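Local coordinates for CptN Toxin (Eubacterium rectale DSM 17629, PDB 4RMO), which probably acts as an endoribonuclease toxin of a type III toxin-antitoxin system, held inactive by binding of its pseudoknotted RNA antitoxin, at residues 21-26 with 89-94; 52-57 with 74-79; 56-61 with 82-87. All coordinates share one frame; numbering follows the deposited sequence.

Contact 1. Residues 21-26 with 89-94; sequences YLKGNK and IQDMFP. With nucleotides of chain B.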
# COMPACT_ATOMS: atom_id res chain seq x y z
N TYR A 21 13.86 34.73 -6.98
CA TYR A 21 13.30 33.57 -7.69
C TYR A 21 12.28 32.75 -6.88
O TYR A 21 11.60 31.89 -7.45
CB TYR A 21 14.41 32.69 -8.25
CG TYR A 21 15.35 33.43 -9.18
CD1 TYR A 21 14.89 34.35 -10.12
CD2 TYR A 21 16.73 33.18 -9.15
CE1 TYR A 21 15.74 35.01 -10.99
CE2 TYR A 21 17.60 33.84 -10.02
CZ TYR A 21 17.09 34.75 -10.94
OH TYR A 21 17.91 35.43 -11.78
N LEU A 22 12.11 33.05 -5.59
CA LEU A 22 11.01 32.46 -4.84
C LEU A 22 9.73 32.89 -5.48
O LEU A 22 9.63 34.01 -6.01
CB LEU A 22 11.04 32.91 -3.38
CG LEU A 22 12.18 32.36 -2.50
CD1 LEU A 22 12.20 33.14 -1.20
CD2 LEU A 22 11.99 30.87 -2.28
N LYS A 23 8.72 32.04 -5.43
CA LYS A 23 7.39 32.46 -5.93
C LYS A 23 6.86 33.59 -5.03
O LYS A 23 6.81 33.46 -3.81
CB LYS A 23 6.41 31.31 -5.92
CG LYS A 23 6.53 30.34 -7.08
CD LYS A 23 6.70 30.88 -8.46
CE LYS A 23 5.39 30.95 -9.11
NZ LYS A 23 5.55 31.24 -10.53
N GLY A 24 6.42 34.66 -5.64
CA GLY A 24 5.98 35.86 -4.87
C GLY A 24 4.84 35.53 -3.92
O GLY A 24 3.85 34.88 -4.33
N ASN A 25 4.91 36.05 -2.71
CA ASN A 25 3.94 35.77 -1.70
C ASN A 25 2.59 36.47 -1.91
O ASN A 25 1.61 36.17 -1.21
CB ASN A 25 4.53 36.20 -0.35
CG ASN A 25 3.93 35.49 0.80
OD1 ASN A 25 3.74 36.07 1.90
ND2 ASN A 25 3.63 34.25 0.60
N LYS A 26 2.54 37.42 -2.85
CA LYS A 26 1.31 38.15 -3.07
C LYS A 26 0.72 38.69 -1.74
O LYS A 26 -0.50 38.57 -1.45
CB LYS A 26 0.29 37.28 -3.78
CG LYS A 26 0.85 36.72 -5.08
CD LYS A 26 1.28 37.80 -6.05
CE LYS A 26 1.48 37.24 -7.46
NZ LYS A 26 2.22 38.19 -8.32
N ILE A 89 6.79 22.08 -6.65
CA ILE A 89 7.76 21.41 -5.82
C ILE A 89 9.17 21.90 -6.23
O ILE A 89 10.06 22.01 -5.38
CB ILE A 89 7.63 19.88 -6.00
CG1 ILE A 89 6.17 19.48 -5.70
CG2 ILE A 89 8.59 19.16 -5.08
CD1 ILE A 89 5.90 17.98 -5.71
N GLN A 90 9.34 22.16 -7.52
CA GLN A 90 10.54 22.82 -8.05
C GLN A 90 11.02 23.99 -7.19
O GLN A 90 12.22 24.21 -7.08
CB GLN A 90 10.25 23.33 -9.47
CG GLN A 90 9.05 24.26 -9.55
CD GLN A 90 8.75 24.70 -10.95
OE1 GLN A 90 8.98 23.98 -11.91
NE2 GLN A 90 8.16 25.90 -11.07
N ASP A 91 10.08 24.71 -6.57
CA ASP A 91 10.39 25.97 -5.91
C ASP A 91 10.25 25.86 -4.42
O ASP A 91 10.02 26.85 -3.71
CB ASP A 91 9.47 27.06 -6.43
CG ASP A 91 9.75 27.39 -7.86
OD1 ASP A 91 10.92 27.45 -8.25
OD2 ASP A 91 8.79 27.68 -8.62
N MSE A 92 10.39 24.65 -3.93
CA MSE A 92 10.28 24.44 -2.48
C MSE A 92 11.43 25.09 -1.76
O MSE A 92 12.51 25.29 -2.34
CB MSE A 92 10.29 22.96 -2.18
CG MSE A 92 11.65 22.34 -2.55
SE MSE A 92 11.54 20.37 -2.39
CE MSE A 92 11.32 20.18 -0.46
N PHE A 93 11.23 25.37 -0.47
CA PHE A 93 12.22 26.12 0.27
C PHE A 93 12.04 25.97 1.75
O PHE A 93 10.99 25.54 2.20
CB PHE A 93 12.10 27.62 -0.08
CG PHE A 93 10.75 28.21 0.30
CD1 PHE A 93 10.53 28.71 1.57
CD2 PHE A 93 9.73 28.25 -0.61
CE1 PHE A 93 9.33 29.27 1.90
CE2 PHE A 93 8.50 28.78 -0.28
CZ PHE A 93 8.30 29.29 1.01
N PRO A 94 13.06 26.31 2.52
CA PRO A 94 12.97 26.12 3.96
C PRO A 94 12.57 27.32 4.72
O PRO A 94 12.75 28.44 4.27
CB PRO A 94 14.39 25.76 4.33
CG PRO A 94 15.22 26.53 3.36
CD PRO A 94 14.42 26.66 2.10
P G B 3 7.10 32.51 -18.20
OP1 G B 3 6.95 32.61 -19.63
OP2 G B 3 6.14 31.68 -17.41
O5' G B 3 8.52 31.97 -17.75
C5' G B 3 9.73 32.60 -18.18
C4' G B 3 10.88 32.12 -17.31
O4' G B 3 10.61 32.49 -15.93
C3' G B 3 11.10 30.62 -17.27
O3' G B 3 11.96 30.17 -18.31
C2' G B 3 11.78 30.44 -15.92
O2' G B 3 13.17 30.69 -15.96
C1' G B 3 11.04 31.46 -15.07
N9 G B 3 9.87 30.90 -14.39
C8 G B 3 8.59 30.85 -14.87
N7 G B 3 7.77 30.22 -14.08
C5 G B 3 8.55 29.86 -12.99
C6 G B 3 8.21 29.17 -11.81
O6 G B 3 7.10 28.76 -11.46
N1 G B 3 9.31 29.01 -10.98
C2 G B 3 10.59 29.42 -11.26
N2 G B 3 11.52 29.14 -10.35
N3 G B 3 10.92 30.07 -12.37
C4 G B 3 9.85 30.26 -13.18
O5' A B 1 2.72 33.50 -9.41
C5' A B 1 1.73 34.35 -10.08
C4' A B 1 2.39 35.36 -10.99
O4' A B 1 3.17 36.31 -10.22
C3' A B 1 3.37 34.83 -12.03
O3' A B 1 2.67 34.35 -13.16
C2' A B 1 4.20 36.06 -12.33
O2' A B 1 3.52 36.96 -13.17
C1' A B 1 4.34 36.67 -10.94
N9 A B 1 5.49 36.19 -10.18
C8 A B 1 5.49 35.37 -9.09
N7 A B 1 6.68 35.13 -8.60
C5 A B 1 7.52 35.87 -9.41
C6 A B 1 8.92 36.03 -9.43
N6 A B 1 9.74 35.45 -8.57
N1 A B 1 9.45 36.83 -10.38
C2 A B 1 8.62 37.42 -11.26
N3 A B 1 7.29 37.33 -11.36
C4 A B 1 6.80 36.53 -10.39
P U B 4 11.40 29.36 -19.58
OP1 U B 4 12.24 29.79 -20.72
OP2 U B 4 9.92 29.50 -19.64
O5' U B 4 11.65 27.84 -19.20
C5' U B 4 12.98 27.37 -18.92
C4' U B 4 12.93 25.90 -18.57
O4' U B 4 12.36 25.76 -17.24
C3' U B 4 12.08 25.01 -19.48
O3' U B 4 12.51 23.66 -19.43
C2' U B 4 10.74 25.00 -18.76
O2' U B 4 9.88 23.92 -19.06
C1' U B 4 11.21 24.92 -17.31
N1 U B 4 10.24 25.40 -16.33
C2 U B 4 9.96 24.59 -15.26
O2 U B 4 10.49 23.51 -15.08
N3 U B 4 9.03 25.09 -14.38
C4 U B 4 8.37 26.30 -14.48
O4 U B 4 7.60 26.65 -13.59
C5 U B 4 8.72 27.08 -15.63
C6 U B 4 9.63 26.62 -16.49
O HOH W 1 9.06 29.72 -3.99

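Contact 2. Residues 52-57 with 74-79; sequences SRIDKY and IHIVKL. With nucleotides of chain B.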
# COMPACT_ATOMS: atom_id res chain seq x y z
N SER A 52 -2.59 28.46 -8.86
CA SER A 52 -3.80 27.98 -9.56
C SER A 52 -3.73 28.11 -11.07
O SER A 52 -4.75 28.04 -11.73
CB SER A 52 -5.04 28.68 -8.99
OG SER A 52 -4.94 30.06 -9.11
N ARG A 53 -2.56 28.40 -11.63
CA ARG A 53 -2.42 28.56 -13.08
C ARG A 53 -2.28 27.20 -13.76
O ARG A 53 -1.20 26.83 -14.20
CB ARG A 53 -1.25 29.46 -13.43
CG ARG A 53 -1.47 30.85 -12.85
CD ARG A 53 -0.51 31.93 -13.29
NE ARG A 53 -0.98 33.20 -12.79
CZ ARG A 53 -0.78 34.34 -13.40
NH1 ARG A 53 -0.06 34.36 -14.53
NH2 ARG A 53 -1.30 35.43 -12.90
N ILE A 54 -3.38 26.46 -13.78
CA ILE A 54 -3.36 25.06 -14.11
C ILE A 54 -2.98 24.87 -15.58
O ILE A 54 -2.24 23.95 -15.90
CB ILE A 54 -4.72 24.41 -13.80
CG1 ILE A 54 -5.12 24.57 -12.33
CG2 ILE A 54 -4.71 22.92 -14.13
CD1 ILE A 54 -4.03 24.19 -11.35
N ASP A 55 -3.48 25.73 -16.45
CA ASP A 55 -3.18 25.71 -17.89
C ASP A 55 -1.66 25.79 -18.08
O ASP A 55 -1.09 24.99 -18.82
CB ASP A 55 -3.95 26.78 -18.70
CG ASP A 55 -5.46 26.50 -18.79
OD1 ASP A 55 -5.89 25.34 -18.72
OD2 ASP A 55 -6.25 27.44 -18.91
N LYS A 56 -0.99 26.67 -17.33
CA LYS A 56 0.44 26.80 -17.47
C LYS A 56 1.15 25.55 -16.94
O LYS A 56 2.04 24.99 -17.61
CB LYS A 56 0.97 28.02 -16.73
CG LYS A 56 2.51 28.06 -16.65
CD LYS A 56 3.01 29.33 -16.00
CE LYS A 56 4.50 29.18 -15.66
NZ LYS A 56 5.07 30.35 -15.03
N TYR A 57 0.78 25.10 -15.74
CA TYR A 57 1.54 24.04 -15.09
C TYR A 57 1.27 22.65 -15.64
O TYR A 57 2.14 21.80 -15.60
CB TYR A 57 1.42 24.15 -13.57
CG TYR A 57 2.25 25.37 -13.10
CD1 TYR A 57 3.62 25.32 -13.11
CD2 TYR A 57 1.65 26.58 -12.81
CE1 TYR A 57 4.39 26.44 -12.80
CE2 TYR A 57 2.41 27.72 -12.52
CZ TYR A 57 3.80 27.63 -12.48
OH TYR A 57 4.58 28.73 -12.17
N ILE A 74 6.39 19.36 -10.49
CA ILE A 74 5.05 19.89 -10.38
C ILE A 74 4.07 18.76 -10.21
O ILE A 74 4.14 17.73 -10.91
CB ILE A 74 4.71 20.64 -11.63
CG1 ILE A 74 5.45 21.97 -11.61
CG2 ILE A 74 3.23 20.94 -11.69
CD1 ILE A 74 5.82 22.35 -13.00
N HIS A 75 3.17 18.93 -9.26
CA HIS A 75 2.09 17.96 -9.04
C HIS A 75 0.78 18.73 -8.88
O HIS A 75 0.69 19.71 -8.11
CB HIS A 75 2.41 17.16 -7.80
CG HIS A 75 1.45 16.04 -7.54
ND1 HIS A 75 1.45 14.87 -8.26
CD2 HIS A 75 0.46 15.92 -6.64
CE1 HIS A 75 0.48 14.08 -7.84
NE2 HIS A 75 -0.14 14.70 -6.85
N ILE A 76 -0.21 18.31 -9.63
CA ILE A 76 -1.50 18.98 -9.68
C ILE A 76 -2.53 18.05 -9.07
O ILE A 76 -2.64 16.88 -9.45
CB ILE A 76 -1.89 19.32 -11.12
CG1 ILE A 76 -0.96 20.41 -11.64
CG2 ILE A 76 -3.32 19.81 -11.19
CD1 ILE A 76 -1.07 20.65 -13.11
N VAL A 77 -3.24 18.55 -8.08
CA VAL A 77 -4.26 17.77 -7.45
C VAL A 77 -5.40 18.67 -6.95
O VAL A 77 -5.21 19.86 -6.66
CB VAL A 77 -3.67 16.93 -6.30
CG1 VAL A 77 -3.22 17.80 -5.15
CG2 VAL A 77 -4.66 15.89 -5.81
N LYS A 78 -6.59 18.10 -6.89
CA LYS A 78 -7.77 18.79 -6.41
C LYS A 78 -7.67 18.82 -4.90
O LYS A 78 -7.59 17.76 -4.26
CB LYS A 78 -9.02 18.02 -6.85
CG LYS A 78 -10.19 18.87 -7.28
CD LYS A 78 -11.36 18.02 -7.78
CE LYS A 78 -11.12 17.65 -9.24
NZ LYS A 78 -12.21 16.94 -9.94
N LEU A 79 -7.72 20.01 -4.32
CA LEU A 79 -7.74 20.12 -2.83
C LEU A 79 -9.15 19.95 -2.29
O LEU A 79 -10.12 19.84 -3.05
CB LEU A 79 -7.19 21.47 -2.38
CG LEU A 79 -5.81 21.81 -2.93
CD1 LEU A 79 -5.34 23.10 -2.32
CD2 LEU A 79 -4.84 20.68 -2.62
P A B 2 3.27 33.12 -14.02
OP1 A B 2 2.30 32.85 -15.08
OP2 A B 2 3.65 32.04 -13.08
O5' A B 2 4.63 33.70 -14.60
C5' A B 2 4.62 34.78 -15.57
C4' A B 2 6.03 35.28 -15.75
O4' A B 2 6.55 35.73 -14.46
C3' A B 2 7.06 34.24 -16.21
O3' A B 2 7.11 34.02 -17.61
C2' A B 2 8.36 34.87 -15.75
O2' A B 2 8.74 35.94 -16.57
C1' A B 2 7.95 35.44 -14.40
N9 A B 2 8.17 34.50 -13.31
C8 A B 2 7.25 33.73 -12.65
N7 A B 2 7.77 33.03 -11.67
C5 A B 2 9.10 33.40 -11.66
C6 A B 2 10.18 33.02 -10.85
N6 A B 2 10.08 32.15 -9.84
N1 A B 2 11.38 33.59 -11.10
C2 A B 2 11.48 34.46 -12.10
N3 A B 2 10.54 34.90 -12.94
C4 A B 2 9.36 34.33 -12.65
P G B 3 7.10 32.51 -18.20
OP1 G B 3 6.95 32.61 -19.63
OP2 G B 3 6.14 31.68 -17.41
O5' G B 3 8.52 31.97 -17.75
C5' G B 3 9.73 32.60 -18.18
C4' G B 3 10.88 32.12 -17.31
O4' G B 3 10.61 32.49 -15.93
C3' G B 3 11.10 30.62 -17.27
O3' G B 3 11.96 30.17 -18.31
C2' G B 3 11.78 30.44 -15.92
O2' G B 3 13.17 30.69 -15.96
C1' G B 3 11.04 31.46 -15.07
N9 G B 3 9.87 30.90 -14.39
C8 G B 3 8.59 30.85 -14.87
N7 G B 3 7.77 30.22 -14.08
C5 G B 3 8.55 29.86 -12.99
C6 G B 3 8.21 29.17 -11.81
O6 G B 3 7.10 28.76 -11.46
N1 G B 3 9.31 29.01 -10.98
C2 G B 3 10.59 29.42 -11.26
N2 G B 3 11.52 29.14 -10.35
N3 G B 3 10.92 30.07 -12.37
C4 G B 3 9.85 30.26 -13.18
O5' A B 1 2.72 33.50 -9.41
C5' A B 1 1.73 34.35 -10.08
C4' A B 1 2.39 35.36 -10.99
O4' A B 1 3.17 36.31 -10.22
C3' A B 1 3.37 34.83 -12.03
O3' A B 1 2.67 34.35 -13.16
C2' A B 1 4.20 36.06 -12.33
O2' A B 1 3.52 36.96 -13.17
C1' A B 1 4.34 36.67 -10.94
N9 A B 1 5.49 36.19 -10.18
C8 A B 1 5.49 35.37 -9.09
N7 A B 1 6.68 35.13 -8.60
C5 A B 1 7.52 35.87 -9.41
C6 A B 1 8.92 36.03 -9.43
N6 A B 1 9.74 35.45 -8.57
N1 A B 1 9.45 36.83 -10.38
C2 A B 1 8.62 37.42 -11.26
N3 A B 1 7.29 37.33 -11.36
C4 A B 1 6.80 36.53 -10.39

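Contact 3. Residues 56-61 with 82-87; sequences KYKKIV and SHESAF. With nucleotides of chain B; nucleotides of chain F.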
# COMPACT_ATOMS: atom_id res chain seq x y z
N LYS A 56 -0.99 26.67 -17.33
CA LYS A 56 0.44 26.80 -17.47
C LYS A 56 1.15 25.55 -16.94
O LYS A 56 2.04 24.99 -17.61
CB LYS A 56 0.97 28.02 -16.73
CG LYS A 56 2.51 28.06 -16.65
CD LYS A 56 3.01 29.33 -16.00
CE LYS A 56 4.50 29.18 -15.66
NZ LYS A 56 5.07 30.35 -15.03
N TYR A 57 0.78 25.10 -15.74
CA TYR A 57 1.54 24.04 -15.09
C TYR A 57 1.27 22.65 -15.64
O TYR A 57 2.14 21.80 -15.60
CB TYR A 57 1.42 24.15 -13.57
CG TYR A 57 2.25 25.37 -13.10
CD1 TYR A 57 3.62 25.32 -13.11
CD2 TYR A 57 1.65 26.58 -12.81
CE1 TYR A 57 4.39 26.44 -12.80
CE2 TYR A 57 2.41 27.72 -12.52
CZ TYR A 57 3.80 27.63 -12.48
OH TYR A 57 4.58 28.73 -12.17
N LYS A 58 0.09 22.45 -16.22
CA LYS A 58 -0.22 21.21 -16.97
C LYS A 58 0.72 21.02 -18.14
O LYS A 58 1.14 19.91 -18.39
CB LYS A 58 -1.66 21.19 -17.50
CG LYS A 58 -2.64 20.56 -16.50
CD LYS A 58 -4.09 20.53 -17.05
CE LYS A 58 -5.23 19.77 -16.35
NZ LYS A 58 -4.87 18.56 -15.55
N LYS A 59 1.06 22.10 -18.86
CA LYS A 59 1.98 21.99 -19.99
C LYS A 59 3.34 21.56 -19.53
O LYS A 59 4.02 20.80 -20.20
CB LYS A 59 2.09 23.28 -20.77
CG LYS A 59 0.81 23.61 -21.54
CD LYS A 59 0.83 24.93 -22.32
CE LYS A 59 -0.59 25.16 -22.87
NZ LYS A 59 -0.89 26.58 -23.16
N ILE A 60 3.73 22.00 -18.35
CA ILE A 60 5.04 21.62 -17.86
C ILE A 60 5.07 20.16 -17.43
O ILE A 60 5.99 19.43 -17.78
CB ILE A 60 5.49 22.55 -16.75
CG1 ILE A 60 5.82 23.91 -17.40
CG2 ILE A 60 6.69 21.98 -16.03
CD1 ILE A 60 5.96 25.02 -16.43
N VAL A 61 4.01 19.72 -16.76
CA VAL A 61 3.83 18.30 -16.46
C VAL A 61 3.87 17.41 -17.74
O VAL A 61 4.59 16.41 -17.79
CB VAL A 61 2.51 18.05 -15.71
CG1 VAL A 61 2.14 16.54 -15.66
CG2 VAL A 61 2.63 18.61 -14.30
N SER A 82 -12.24 21.58 -3.52
CA SER A 82 -12.77 21.05 -4.75
C SER A 82 -12.22 21.75 -5.98
O SER A 82 -12.74 21.55 -7.07
CB SER A 82 -14.29 21.04 -4.74
OG SER A 82 -14.75 20.41 -3.54
N HIS A 83 -11.11 22.48 -5.84
CA HIS A 83 -10.43 23.05 -7.00
C HIS A 83 -9.01 22.51 -7.13
O HIS A 83 -8.39 22.15 -6.13
CB HIS A 83 -10.42 24.58 -6.93
CG HIS A 83 -11.79 25.16 -6.82
ND1 HIS A 83 -12.27 25.76 -5.68
CD2 HIS A 83 -12.82 25.19 -7.71
CE1 HIS A 83 -13.51 26.16 -5.86
NE2 HIS A 83 -13.87 25.82 -7.08
N GLU A 84 -8.53 22.46 -8.38
CA GLU A 84 -7.21 21.97 -8.72
C GLU A 84 -6.15 22.99 -8.36
O GLU A 84 -6.31 24.17 -8.61
CB GLU A 84 -7.14 21.63 -10.20
CG GLU A 84 -7.83 20.32 -10.49
CD GLU A 84 -7.57 19.81 -11.89
OE1 GLU A 84 -7.63 20.61 -12.85
OE2 GLU A 84 -7.23 18.63 -12.02
N SER A 85 -5.07 22.53 -7.74
CA SER A 85 -3.92 23.36 -7.40
C SER A 85 -2.63 22.71 -7.88
O SER A 85 -2.46 21.50 -7.74
CB SER A 85 -3.82 23.51 -5.89
OG SER A 85 -4.97 24.13 -5.33
N ALA A 86 -1.71 23.54 -8.36
CA ALA A 86 -0.39 23.12 -8.69
C ALA A 86 0.59 23.34 -7.54
O ALA A 86 0.70 24.43 -7.03
CB ALA A 86 0.09 23.84 -9.93
N PHE A 87 1.29 22.28 -7.16
CA PHE A 87 2.30 22.28 -6.14
C PHE A 87 3.60 22.47 -6.88
O PHE A 87 3.98 21.60 -7.66
CB PHE A 87 2.34 20.96 -5.42
CG PHE A 87 1.22 20.75 -4.43
CD1 PHE A 87 -0.10 20.58 -4.85
CD2 PHE A 87 1.49 20.63 -3.08
CE1 PHE A 87 -1.10 20.35 -3.94
CE2 PHE A 87 0.51 20.39 -2.17
CZ PHE A 87 -0.80 20.27 -2.60
P G B 3 7.10 32.51 -18.20
OP1 G B 3 6.95 32.61 -19.63
OP2 G B 3 6.14 31.68 -17.41
O5' G B 3 8.52 31.97 -17.75
C5' G B 3 9.73 32.60 -18.18
C4' G B 3 10.88 32.12 -17.31
O4' G B 3 10.61 32.49 -15.93
C3' G B 3 11.10 30.62 -17.27
O3' G B 3 11.96 30.17 -18.31
C2' G B 3 11.78 30.44 -15.92
O2' G B 3 13.17 30.69 -15.96
C1' G B 3 11.04 31.46 -15.07
N9 G B 3 9.87 30.90 -14.39
C8 G B 3 8.59 30.85 -14.87
N7 G B 3 7.77 30.22 -14.08
C5 G B 3 8.55 29.86 -12.99
C6 G B 3 8.21 29.17 -11.81
O6 G B 3 7.10 28.76 -11.46
N1 G B 3 9.31 29.01 -10.98
C2 G B 3 10.59 29.42 -11.26
N2 G B 3 11.52 29.14 -10.35
N3 G B 3 10.92 30.07 -12.37
C4 G B 3 9.85 30.26 -13.18
P A B 2 3.27 33.12 -14.02
OP1 A B 2 2.30 32.85 -15.08
OP2 A B 2 3.65 32.04 -13.08
O5' A B 2 4.63 33.70 -14.60
C5' A B 2 4.62 34.78 -15.57
C4' A B 2 6.03 35.28 -15.75
O4' A B 2 6.55 35.73 -14.46
C3' A B 2 7.06 34.24 -16.21
O3' A B 2 7.11 34.02 -17.61
C2' A B 2 8.36 34.87 -15.75
O2' A B 2 8.74 35.94 -16.57
C1' A B 2 7.95 35.44 -14.40
N9 A B 2 8.17 34.50 -13.31
C8 A B 2 7.25 33.73 -12.65
N7 A B 2 7.77 33.03 -11.67
C5 A B 2 9.10 33.40 -11.66
C6 A B 2 10.18 33.02 -10.85
N6 A B 2 10.08 32.15 -9.84
N1 A B 2 11.38 33.59 -11.10
C2 A B 2 11.48 34.46 -12.10
N3 A B 2 10.54 34.90 -12.94
C4 A B 2 9.36 34.33 -12.65
P G F 41 -24.27 25.84 -2.15
OP1 G F 41 -25.11 27.01 -1.81
OP2 G F 41 -23.69 25.70 -3.51
O5' G F 41 -23.10 25.75 -1.09
C5' G F 41 -23.37 25.78 0.31
C4' G F 41 -22.09 25.54 1.08
O4' G F 41 -21.62 24.18 0.82
C3' G F 41 -20.91 26.42 0.70
O3' G F 41 -20.94 27.62 1.46
C2' G F 41 -19.72 25.56 1.10
O2' G F 41 -19.48 25.55 2.49
C1' G F 41 -20.21 24.16 0.72
N9 G F 41 -19.83 23.67 -0.61
C8 G F 41 -20.57 23.76 -1.76
N7 G F 41 -19.97 23.22 -2.79
C5 G F 41 -18.77 22.74 -2.28
C6 G F 41 -17.70 22.08 -2.92
O6 G F 41 -17.60 21.75 -4.10
N1 G F 41 -16.66 21.80 -2.04
C2 G F 41 -16.65 22.14 -0.72
N2 G F 41 -15.55 21.79 -0.03
N3 G F 41 -17.64 22.76 -0.10
C4 G F 41 -18.67 23.03 -0.94

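Contact 1. Residues 21-26 with 89-94
Lys-23 and Asp-91 both set CG beside the backbone N, anti to the carbonyl carbon (chi1 -80° and -68°). The lysine chain then bends at chi2 and chi3, which brings its methylenes up to the carboxylate, CG lying 3.8 Å from Asp-91 OD2. The charged ends do not join: Lys-23 NZ stays 5.2 Å from Asp-91 OD2, and the two groups instead share a guanine, G3 of the RNA chain B. Asp-91 takes its Watson-Crick edge, OD1 accepting from N2 and OD2 from N1 of G3; the second bond is nearly straight at 175°. Lys-23 NZ donates to G3 O6 at 3.1 Å and also meets Tyr-57 OH and a further phosphate of the RNA. Gln-90 braces the aspartate, its NE2 reaching OD2 from well above the carboxylate plane; the same NE2 also donates to O4 of U4 in chain B, while OE1 accepts from its N3, both at 2.7 Å.

Behind this polar front, the apolar part of the contact is small. Leu-22 drives CD2 obliquely against the ring of Phe-93, 3.8 Å from CD2 of that ring, the two side chains meeting at about a right angle. A water bridges the backbones, accepting from Lys-23 N and donating to Asp-91 O. On the loop 21-26, Leu-22 O accepts from N6 of A1 in chain B and Gly-24 N donates to its N7, so two backbone groups of the loop read the Hoogsteen edge of this adenine. The loop 21-26 and the turn leading into strand 93-96 form a base-reading pocket for one end of the bound RNA, consistent with sequence-specific recognition of an antitoxin by a type III toxin.

Contact 2. Residues 52-57 with 74-79
Ile-76 pushes its CD1 methyl into the shallow hollow between Ile-54 and Tyr-57, which stand about one turn apart on the helix. Ile-76 CD1 is 4.0 Å from Tyr-57 C and 4.4 Å from Ile-54 CG2, so the fit is looser on the side of Ile-54. Two residues earlier in the chain, Ile-74 makes a second bump: its CD1 abuts the edge of the Tyr-57 ring, near the ring plane and 3.7 Å from CD1 of the tyrosine, and its CG2 touches the tyrosine CB. Ile-74 and Ile-76 both direct their side chains to the helix, the usual way in which an alpha-helix lies across one face of an antiparallel sheet; Ile-60 and Val-61 continue the same groove beyond Ile-74.

The hydroxyl end of the tyrosine faces the RNA. Lys-56 lays CG over the centre of one ring face, 4.1 Å above the plane, and with CG anti to its backbone N (chi1 170°) the extended chain carries NZ out to N7 and OP2 of G3 and to OP2 of A2, all in chain B. Tyr-57 OH, also weakly bonded by that NZ, donates to O6 of G3 at 2.6 Å, with the oxygen in the ring plane. At the N-cap, Arg-53 NH1 donates a bent hydrogen bond to OP1 of A2 at 2.9 Å, and O3' of A1 sits over one face of its guanidinium.

Contact 3. Residues 56-61 with 82-87
An apolar touch near the RNA gives way to a looser charged pairing where the helix 54-65 crosses the antiparallel sheet, over the hairpin made by strands 75-78 and 84-87. The apolar part is Tyr-57 against Ala-86: the two CB atoms come to 3.9 Å, and the alanine methyl also reaches CG of the tyrosine, approaching the ring obliquely. Because Ala-86 carries no more than a methyl, the tyrosine backbone can come close to the strand, their CA atoms being 6.7 Å apart. Ala-86 is itself held in the sheet by backbone bonding to Ser-51, on the neighbouring strand 44-51, and its side chain also touches Ile-76 of strand 75-78.

Further out on the same face, Lys-58 and Glu-84 reach for each other. The lysine runs extended beyond CG until its last torsion turns aside (chi4 -29°), which brings NZ to 4.2 Å from Glu-84 OE2. That is beyond a salt bridge, although opposite charges this near probably still attract. The helix holds its own pitch here, with Val-61 N bonded to Tyr-57 O.

At the start of the second segment, in the turn before the strand, Ser-82 faces a different RNA molecule. Its OG accepts a hydrogen bond from N1 of G41 in chain F, at 2.8 Å and an N-H...O angle of 162°.

In the fold
From the N terminus, the loop after helix 11-17 supplies the first half of contact 1, and its partner at 89-94 is separated from it by 62 residues, so this contact closes the widest loop. Contacts 2 and 3 are nested inside it. Both start from helix 54-65, which follows strand 44-51, and share Lys-56 and Tyr-57; contact 2 ends on strand 75-78 and contact 3 on its hairpin partner 84-87, whose backbones are bonded together. Strand 93-96 then pairs with strand 44-51 in the same sheet. Lys-23 and Tyr-57, probably hydrogen-bonded, join the outer loop to the nested pair, so that the early loop, the turn before strand 93-96 and the helix meet on the same RNA, chain B.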